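PDB 6WTE: B12-binding domain-containing protein from Kitasatospora setae, which acts as TsrM, a cobalamin- and [4Fe-4S]-dependent radical SAM methyltransferase with non-radical catalysis, probably using S-adenosylmethionine as methyl source. Local coordinates for residues R230-V235 / T417-E422; H14-P19 / L210-R215; Y244-L249 / N275-H280. One frame throughout, in Å; residues are numbered along the deposited sequence.

Contact 1: R230-V235 / T417-E422; sequences RCSHCV and TPMGIE. With SF4 (iron/sulfur cluster), chain C; EDO (1,2-ethanediol), chain L.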
# COMPACT_ATOMS: atom_id res chain seq x y z
N ARG A 230 -13.04 -2.90 9.01
CA ARG A 230 -12.61 -1.70 9.73
C ARG A 230 -11.53 -2.05 10.74
O ARG A 230 -11.61 -1.71 11.93
CB ARG A 230 -13.81 -1.02 10.39
CG ARG A 230 -13.57 0.43 10.83
CD ARG A 230 -13.29 1.35 9.65
NE ARG A 230 -14.45 1.49 8.76
CZ ARG A 230 -15.37 2.44 8.88
NH1 ARG A 230 -15.29 3.32 9.87
NH2 ARG A 230 -16.38 2.50 8.03
N CYS A 231 -10.50 -2.76 10.29
CA CYS A 231 -9.45 -3.21 11.18
C CYS A 231 -8.75 -2.01 11.81
O CYS A 231 -8.47 -1.01 11.14
CB CYS A 231 -8.45 -4.09 10.43
SG CYS A 231 -9.20 -5.62 9.81
N SER A 232 -8.46 -2.11 13.11
CA SER A 232 -8.08 -0.92 13.86
C SER A 232 -6.75 -0.34 13.41
O SER A 232 -6.51 0.86 13.61
CB SER A 232 -8.05 -1.22 15.36
OG SER A 232 -6.96 -2.06 15.69
N HIS A 233 -5.89 -1.14 12.78
CA HIS A 233 -4.56 -0.71 12.38
C HIS A 233 -4.49 -0.20 10.95
O HIS A 233 -3.43 0.27 10.52
CB HIS A 233 -3.58 -1.88 12.51
CG HIS A 233 -3.79 -2.95 11.49
ND1 HIS A 233 -4.99 -3.61 11.34
CD2 HIS A 233 -2.96 -3.46 10.55
CE1 HIS A 233 -4.88 -4.50 10.37
NE2 HIS A 233 -3.66 -4.43 9.87
N CYS A 234 -5.59 -0.26 10.20
CA CYS A 234 -5.52 -0.26 8.75
C CYS A 234 -6.03 1.04 8.15
O CYS A 234 -7.13 1.49 8.48
CB CYS A 234 -6.31 -1.43 8.17
SG CYS A 234 -6.01 -1.60 6.43
N VAL A 235 -5.24 1.62 7.24
CA VAL A 235 -5.60 2.86 6.56
C VAL A 235 -6.51 2.66 5.36
O VAL A 235 -7.02 3.65 4.82
CB VAL A 235 -4.35 3.60 6.04
CG1 VAL A 235 -3.42 3.96 7.19
CG2 VAL A 235 -3.62 2.74 4.99
N THR A 417 -7.43 5.77 11.12
CA THR A 417 -7.49 4.40 11.57
C THR A 417 -8.12 4.38 12.95
O THR A 417 -7.97 5.33 13.72
CB THR A 417 -6.10 3.75 11.64
OG1 THR A 417 -5.32 4.39 12.65
CG2 THR A 417 -5.39 3.86 10.30
N PRO A 418 -8.87 3.33 13.29
CA PRO A 418 -9.45 3.27 14.63
C PRO A 418 -8.40 3.42 15.73
O PRO A 418 -8.67 4.08 16.74
CB PRO A 418 -10.12 1.89 14.65
CG PRO A 418 -10.49 1.65 13.21
CD PRO A 418 -9.36 2.24 12.42
N MET A 419 -7.20 2.87 15.53
CA MET A 419 -6.12 3.03 16.51
C MET A 419 -5.72 4.49 16.65
O MET A 419 -5.63 5.01 17.77
CB MET A 419 -4.90 2.19 16.11
CG MET A 419 -4.98 0.73 16.52
SD MET A 419 -4.82 0.52 18.30
CE MET A 419 -3.06 0.78 18.53
N GLY A 420 -5.46 5.17 15.53
CA GLY A 420 -5.08 6.57 15.62
C GLY A 420 -6.16 7.43 16.26
O GLY A 420 -5.87 8.30 17.08
N ILE A 421 -7.42 7.18 15.88
CA ILE A 421 -8.54 7.93 16.45
C ILE A 421 -8.65 7.67 17.95
O ILE A 421 -8.77 8.61 18.75
CB ILE A 421 -9.84 7.56 15.71
CG1 ILE A 421 -9.79 8.03 14.25
CG2 ILE A 421 -11.05 8.10 16.45
CD1 ILE A 421 -10.88 7.43 13.38
N GLU A 422 -8.61 6.40 18.34
CA GLU A 422 -8.74 6.08 19.76
C GLU A 422 -7.57 6.62 20.57
O GLU A 422 -7.77 7.13 21.68
CB GLU A 422 -8.87 4.56 19.95
CG GLU A 422 -8.76 4.10 21.39
CD GLU A 422 -9.86 4.65 22.29
OE1 GLU A 422 -10.92 5.08 21.78
OE2 GLU A 422 -9.66 4.65 23.53
FE1 SF4 C . -8.68 -5.33 7.61
FE2 SF4 C . -9.58 -4.45 5.17
FE3 SF4 C . -7.39 -6.05 5.28
FE4 SF4 C . -7.24 -3.50 6.18
S1 SF4 C . -7.61 -4.15 4.03
S2 SF4 C . -6.42 -5.36 7.22
S3 SF4 C . -9.32 -3.20 7.06
S4 SF4 C . -9.51 -6.61 5.93
C1 EDO L . -14.65 5.64 12.75
O1 EDO L . -14.80 6.12 14.09
C2 EDO L . -13.52 4.62 12.72
O2 EDO L . -14.03 3.38 12.23
O HOH W 1 -2.51 3.15 12.12

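Contact 2: H14-P19 / L210-R215; sequences HPPIAP and LEYYRR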
# COMPACT_ATOMS: atom_id res chain seq x y z
N HIS A 14 13.83 1.25 -4.54
CA HIS A 14 14.19 0.00 -5.18
C HIS A 14 14.24 -1.10 -4.13
O HIS A 14 14.62 -0.85 -2.98
CB HIS A 14 15.54 0.09 -5.90
CG HIS A 14 15.51 0.95 -7.13
ND1 HIS A 14 16.21 0.62 -8.28
CD2 HIS A 14 14.88 2.11 -7.39
CE1 HIS A 14 16.00 1.55 -9.19
NE2 HIS A 14 15.20 2.47 -8.68
N PRO A 15 13.87 -2.35 -4.47
CA PRO A 15 13.44 -2.83 -5.79
C PRO A 15 12.18 -2.14 -6.31
O PRO A 15 11.27 -1.84 -5.53
CB PRO A 15 13.18 -4.33 -5.55
CG PRO A 15 13.02 -4.47 -4.08
CD PRO A 15 13.89 -3.43 -3.47
N PRO A 16 12.15 -1.87 -7.61
CA PRO A 16 11.14 -0.96 -8.15
C PRO A 16 9.80 -1.65 -8.38
O PRO A 16 9.72 -2.80 -8.80
CB PRO A 16 11.76 -0.51 -9.48
CG PRO A 16 12.58 -1.69 -9.90
CD PRO A 16 13.13 -2.29 -8.62
N ILE A 17 8.73 -0.90 -8.10
CA ILE A 17 7.36 -1.36 -8.27
C ILE A 17 6.67 -0.41 -9.23
O ILE A 17 6.65 0.81 -9.00
CB ILE A 17 6.60 -1.41 -6.93
CG1 ILE A 17 7.19 -2.50 -6.02
CG2 ILE A 17 5.11 -1.59 -7.16
CD1 ILE A 17 7.24 -3.88 -6.66
N ALA A 18 6.10 -0.95 -10.31
CA ALA A 18 5.48 -0.11 -11.33
C ALA A 18 4.38 0.75 -10.71
O ALA A 18 3.59 0.26 -9.89
CB ALA A 18 4.90 -0.96 -12.46
N PRO A 19 4.32 2.04 -11.04
CA PRO A 19 3.24 2.93 -10.54
C PRO A 19 1.92 2.69 -11.27
O PRO A 19 1.50 3.43 -12.16
CB PRO A 19 3.80 4.33 -10.81
CG PRO A 19 4.67 4.13 -12.01
CD PRO A 19 5.32 2.78 -11.83
N LEU A 210 7.17 -3.68 -18.69
CA LEU A 210 8.16 -4.75 -18.83
C LEU A 210 9.46 -4.40 -18.14
O LEU A 210 10.12 -5.27 -17.56
CB LEU A 210 8.40 -5.06 -20.31
CG LEU A 210 9.38 -6.21 -20.56
CD1 LEU A 210 8.83 -7.54 -20.02
CD2 LEU A 210 9.71 -6.31 -22.04
N GLU A 211 9.85 -3.12 -18.17
CA GLU A 211 11.06 -2.69 -17.47
C GLU A 211 10.98 -3.03 -15.98
O GLU A 211 11.92 -3.58 -15.41
CB GLU A 211 11.28 -1.19 -17.66
CG GLU A 211 12.58 -0.68 -17.04
CD GLU A 211 13.82 -1.26 -17.69
OE1 GLU A 211 13.76 -1.70 -18.86
OE2 GLU A 211 14.88 -1.28 -17.02
N TYR A 212 9.84 -2.73 -15.35
CA TYR A 212 9.67 -3.09 -13.95
C TYR A 212 9.69 -4.60 -13.76
O TYR A 212 10.28 -5.11 -12.80
CB TYR A 212 8.36 -2.52 -13.41
CG TYR A 212 8.46 -1.07 -13.04
CD1 TYR A 212 8.96 -0.69 -11.80
CD2 TYR A 212 8.05 -0.07 -13.92
CE1 TYR A 212 9.05 0.64 -11.45
CE2 TYR A 212 8.13 1.26 -13.57
CZ TYR A 212 8.64 1.61 -12.33
OH TYR A 212 8.73 2.93 -11.96
N TYR A 213 9.06 -5.33 -14.68
CA TYR A 213 9.01 -6.79 -14.55
C TYR A 213 10.40 -7.40 -14.62
O TYR A 213 10.73 -8.30 -13.85
CB TYR A 213 8.10 -7.37 -15.63
CG TYR A 213 7.84 -8.85 -15.51
CD1 TYR A 213 7.00 -9.34 -14.53
CD2 TYR A 213 8.44 -9.75 -16.38
CE1 TYR A 213 6.75 -10.69 -14.41
CE2 TYR A 213 8.19 -11.12 -16.28
CZ TYR A 213 7.35 -11.57 -15.29
OH TYR A 213 7.10 -12.91 -15.18
N ARG A 214 11.24 -6.90 -15.53
CA ARG A 214 12.60 -7.43 -15.65
C ARG A 214 13.46 -7.07 -14.45
O ARG A 214 14.47 -7.74 -14.21
CB ARG A 214 13.24 -6.91 -16.94
CG ARG A 214 12.61 -7.47 -18.20
CD ARG A 214 13.27 -6.93 -19.46
NE ARG A 214 14.71 -7.19 -19.49
CZ ARG A 214 15.64 -6.25 -19.44
NH1 ARG A 214 16.93 -6.57 -19.47
NH2 ARG A 214 15.29 -4.97 -19.36
N ARG A 215 13.09 -6.04 -13.70
CA ARG A 215 13.82 -5.65 -12.51
C ARG A 215 13.18 -6.19 -11.24
O ARG A 215 13.55 -5.77 -10.13
CB ARG A 215 13.95 -4.12 -12.45
CG ARG A 215 14.57 -3.56 -13.72
CD ARG A 215 14.76 -2.05 -13.71
NE ARG A 215 16.09 -1.67 -13.26
CZ ARG A 215 16.74 -0.58 -13.66
NH1 ARG A 215 16.17 0.24 -14.54
NH2 ARG A 215 17.95 -0.31 -13.19
O HOH W 2 8.06 3.18 -8.83

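Contact 3: Y244-L249 / N275-H280; sequences YGQREL and NLSIAH. With EDO (1,2-ethanediol), chain G.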
# COMPACT_ATOMS: atom_id res chain seq x y z
N TYR A 244 -17.00 -1.88 -1.90
CA TYR A 244 -16.31 -2.47 -3.04
C TYR A 244 -16.78 -1.83 -4.34
O TYR A 244 -17.97 -1.84 -4.66
CB TYR A 244 -16.52 -3.99 -3.06
CG TYR A 244 -15.90 -4.60 -1.83
CD1 TYR A 244 -14.52 -4.60 -1.67
CD2 TYR A 244 -16.68 -5.11 -0.81
CE1 TYR A 244 -13.94 -5.12 -0.54
CE2 TYR A 244 -16.11 -5.64 0.34
CZ TYR A 244 -14.73 -5.63 0.47
OH TYR A 244 -14.14 -6.14 1.60
N GLY A 245 -15.84 -1.24 -5.07
CA GLY A 245 -16.05 -0.85 -6.45
C GLY A 245 -15.49 -1.96 -7.32
O GLY A 245 -14.28 -1.99 -7.57
N GLN A 246 -16.34 -2.89 -7.74
CA GLN A 246 -15.90 -4.07 -8.47
C GLN A 246 -15.71 -3.74 -9.94
O GLN A 246 -16.59 -3.16 -10.57
CB GLN A 246 -16.92 -5.20 -8.32
CG GLN A 246 -17.17 -5.66 -6.90
CD GLN A 246 -18.24 -6.74 -6.82
OE1 GLN A 246 -18.96 -6.98 -7.79
NE2 GLN A 246 -18.35 -7.38 -5.67
N ARG A 247 -14.57 -4.15 -10.50
CA ARG A 247 -14.36 -3.98 -11.92
C ARG A 247 -15.09 -5.06 -12.70
O ARG A 247 -15.29 -6.18 -12.22
CB ARG A 247 -12.87 -4.03 -12.26
CG ARG A 247 -12.02 -2.96 -11.61
CD ARG A 247 -10.58 -3.11 -12.07
NE ARG A 247 -10.46 -2.92 -13.51
CZ ARG A 247 -9.40 -3.27 -14.24
NH1 ARG A 247 -8.35 -3.83 -13.65
NH2 ARG A 247 -9.39 -3.05 -15.55
N GLU A 248 -15.48 -4.72 -13.93
CA GLU A 248 -16.06 -5.70 -14.84
C GLU A 248 -15.12 -6.88 -15.01
O GLU A 248 -13.93 -6.71 -15.29
CB GLU A 248 -16.33 -5.05 -16.20
CG GLU A 248 -17.43 -3.99 -16.23
CD GLU A 248 -18.84 -4.55 -16.12
OE1 GLU A 248 -19.09 -5.45 -15.30
OE2 GLU A 248 -19.71 -4.08 -16.89
N LEU A 249 -15.65 -8.09 -14.84
CA LEU A 249 -14.82 -9.28 -14.88
C LEU A 249 -14.08 -9.39 -16.20
O LEU A 249 -12.88 -9.68 -16.23
CB LEU A 249 -15.69 -10.52 -14.65
CG LEU A 249 -16.39 -10.58 -13.29
CD1 LEU A 249 -17.48 -11.64 -13.31
CD2 LEU A 249 -15.40 -10.85 -12.18
N ASN A 275 -9.79 -12.16 -1.32
CA ASN A 275 -10.90 -13.07 -1.02
C ASN A 275 -12.04 -12.41 -0.25
O ASN A 275 -13.01 -13.10 0.08
CB ASN A 275 -10.41 -14.31 -0.25
CG ASN A 275 -9.83 -13.97 1.11
OD1 ASN A 275 -9.24 -12.90 1.31
ND2 ASN A 275 -9.97 -14.89 2.06
N LEU A 276 -11.96 -11.13 0.07
CA LEU A 276 -13.16 -10.43 0.51
C LEU A 276 -13.93 -10.00 -0.73
O LEU A 276 -13.35 -9.85 -1.81
CB LEU A 276 -12.81 -9.24 1.41
CG LEU A 276 -12.09 -9.64 2.70
CD1 LEU A 276 -11.93 -8.44 3.63
CD2 LEU A 276 -12.82 -10.78 3.44
N SER A 277 -15.24 -9.85 -0.59
CA SER A 277 -16.14 -9.83 -1.75
C SER A 277 -15.87 -11.08 -2.59
O SER A 277 -15.39 -11.02 -3.72
CB SER A 277 -15.96 -8.54 -2.56
OG SER A 277 -17.09 -8.27 -3.37
N ILE A 278 -16.18 -12.23 -1.99
CA ILE A 278 -15.67 -13.50 -2.48
C ILE A 278 -16.33 -13.92 -3.79
O ILE A 278 -15.71 -14.58 -4.63
CB ILE A 278 -15.83 -14.59 -1.40
CG1 ILE A 278 -15.26 -15.93 -1.87
CG2 ILE A 278 -17.29 -14.73 -1.00
CD1 ILE A 278 -13.75 -15.96 -2.01
N ALA A 279 -17.60 -13.55 -3.99
CA ALA A 279 -18.28 -13.98 -5.20
C ALA A 279 -17.61 -13.40 -6.44
O ALA A 279 -17.47 -14.09 -7.46
CB ALA A 279 -19.76 -13.58 -5.15
N HIS A 280 -17.18 -12.14 -6.37
CA HIS A 280 -16.44 -11.53 -7.47
C HIS A 280 -15.11 -12.24 -7.71
O HIS A 280 -14.73 -12.50 -8.86
CB HIS A 280 -16.21 -10.05 -7.16
CG HIS A 280 -15.59 -9.28 -8.28
ND1 HIS A 280 -14.23 -9.05 -8.36
CD2 HIS A 280 -16.14 -8.64 -9.34
CE1 HIS A 280 -13.97 -8.32 -9.43
NE2 HIS A 280 -15.11 -8.06 -10.05
C1 EDO G . -16.89 -12.16 1.84
O1 EDO G . -17.45 -11.81 0.57
C2 EDO G . -16.95 -10.94 2.76
O2 EDO G . -16.26 -9.84 2.14

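Contact 1: R230-V235 / T417-E422
Ser232, lying between two cysteines that hold the iron-sulfur cluster, offers its carbonyl oxygen to the start of helix 418-427, so the cluster turn is bonded to a helix N-terminus through backbone atoms. Met419 N reaches Ser232 O at 2.9 Å with an N-H...O angle of 158°, the donor tilted somewhat out of the carbonyl plane. Carbon also packs on this oxygen: Pro418 CD, on a residue with no N-H to give, lies 3.4 Å from Ser232 O, and Met419 CB and CG lie alongside. Pro418 also sets CB and CG of its ring against Ser232 CA and CB, while Ser232 OG approaches Met419 CG. Being so near a helix N-terminus, the carbonyl would probably be further polarised.

Thr417 divides its branches between two tasks. With chi1 at 66°, Thr417 OG1 reaches forward over the first helical residues and caps the helix, accepting from Gly420 N at 3.0 Å; it also bonds to Phe414 O and meets a water whose link to His233 O is weak. The methyl Thr417 CG2 instead faces the cluster loop, 3.5 Å from Cys234 O and 3.7 Å from Val235 CG1, where the two side chains run side by side. At the other end Arg230 crosses the Pro418 ring at about a right angle; its NH2 forms a salt bridge with Glu349, and its NH1 holds an ethanediol.

On the far side of the turn, Cys231 SG binds the iron FE1 and Cys234 SG the iron FE4, each at 2.3 Å. Cys234 N closes the type I turn onto Cys231 O. With Cys227, which also binds the cluster, these cysteines make up the CX3CX2C cluster-binding motif of the radical SAM superfamily.

Contact 2: H14-P19 / L210-R215
Tyr212 lays one face of its ring flat on the backbone of Ala18: Ala18 CA sits 3.4 Å from the ring centroid and only 4° off the normal, a centred CH-pi contact. Ala18 N lies over the same face, 3.2 Å from Tyr212 CD1, and Ala18 CB packs against Tyr212 CG and CD2. With CG anti to the carbonyl carbon (chi1 -80°), the ring is carried toward the loop. Two prolines meet it obliquely. Pro16 CB approaches Tyr212 CE1 at 3.5 Å, whereas Pro19, crossing the tyrosine side chain at about a right angle, places CD 3.4 Å from Tyr212 OH.

The phenol oxygen is well supplied with partners. It hydrogen-bonds to Asp40 OD2, and a water that donates to it also donates to Ile17 O at 2.8 Å, tying the ring's polar end to the loop backbone. Ala18 over the face and the two prolines probably restrain the ring's rotation, while the bonds fix the position of the hydroxyl. Nearer the surface, Arg215 extends the contact with its aliphatic root, Arg215 CB resting 3.8 Å from Pro16 CG as the two side chains cross nearly perpendicularly. Its guanidinium bends back to Glu211, in a salt bridge whose hydrogen bond is weak.

Ile17 points the other way, onto cobalamin, which Pro15, preceded by a cis peptide bond, also touches. The loop thus has the helix at one side and the cofactor at another. It joins strand 4-9 to helix 20-31 in the B12-binding domain; Asn9 of that strand touches both Tyr212 and Pro19, and Asp40 ends the adjoining strand 35-40. Helix 209-214, for its part, bonds through Tyr213 OH to Asp266 at the start of strand 266-269 in the radical SAM core.

Contact 3: Y244-L249 / N275-H280
The His280 imidazole is enclosed on both faces: Leu249 CD2 lies over one, 3.8 Å from the ring centroid, and Gln246 CG covers the other, offset toward the rim, with Gln246 CB adding an off-centre CH-pi contact. At the ring edge, His280 NE2 donates to Arg247 O at 2.9 Å, nearly straight at 167° and lying close to both the ring and carbonyl planes. The Tyr244 ring receives Ser277 CB over the centre of one face, 4.0 Å from its centroid, while Tyr244 OH reaches Leu276 CB at 3.4 Å and bonds weakly to Ala228 N.

Strand 245-246 pairs with strand 224-225, and the contact sets it and the start of helix 249-261 against the loop that leads from strand 266-269 into helix 278-294, at one end of the radical SAM barrel. Leu276 in that loop touches the iron-sulfur cluster.

Gln246 runs stretched out alongside His280, the two side chains pointing opposite ways, its amide inclined 36° to the ring. Gln246 NE2 donates to Ser277 OG at 2.8 Å, a bent bond near the amide plane. With an alanine here, Ser277 OG would probably lose this donor and one face of the His280 ring part of its cover. Ser277 N and Ile278 N, at the helix start, both donate to an ethanediol.

How the contacts relate
Contacts 1 and 3 both belong to the radical SAM core, contact 3 nested in the chain loop that contact 1 closes; their centres are about 23 Å apart and their nearest atoms about 7 Å. Each reaches the iron-sulfur cluster, contact 1 through two of its cysteine ligands and contact 3 through Leu276. Contact 2 closes earlier in the chain and joins the B12-binding domain to the core. It lies across the chain's centre from contact 1, centres about 31 Å apart; its centre is about 26 Å from that of contact 3. Cobalamin connects contacts 1 and 2, touching Val235 of the first and Pro15 and Ile17 of the second.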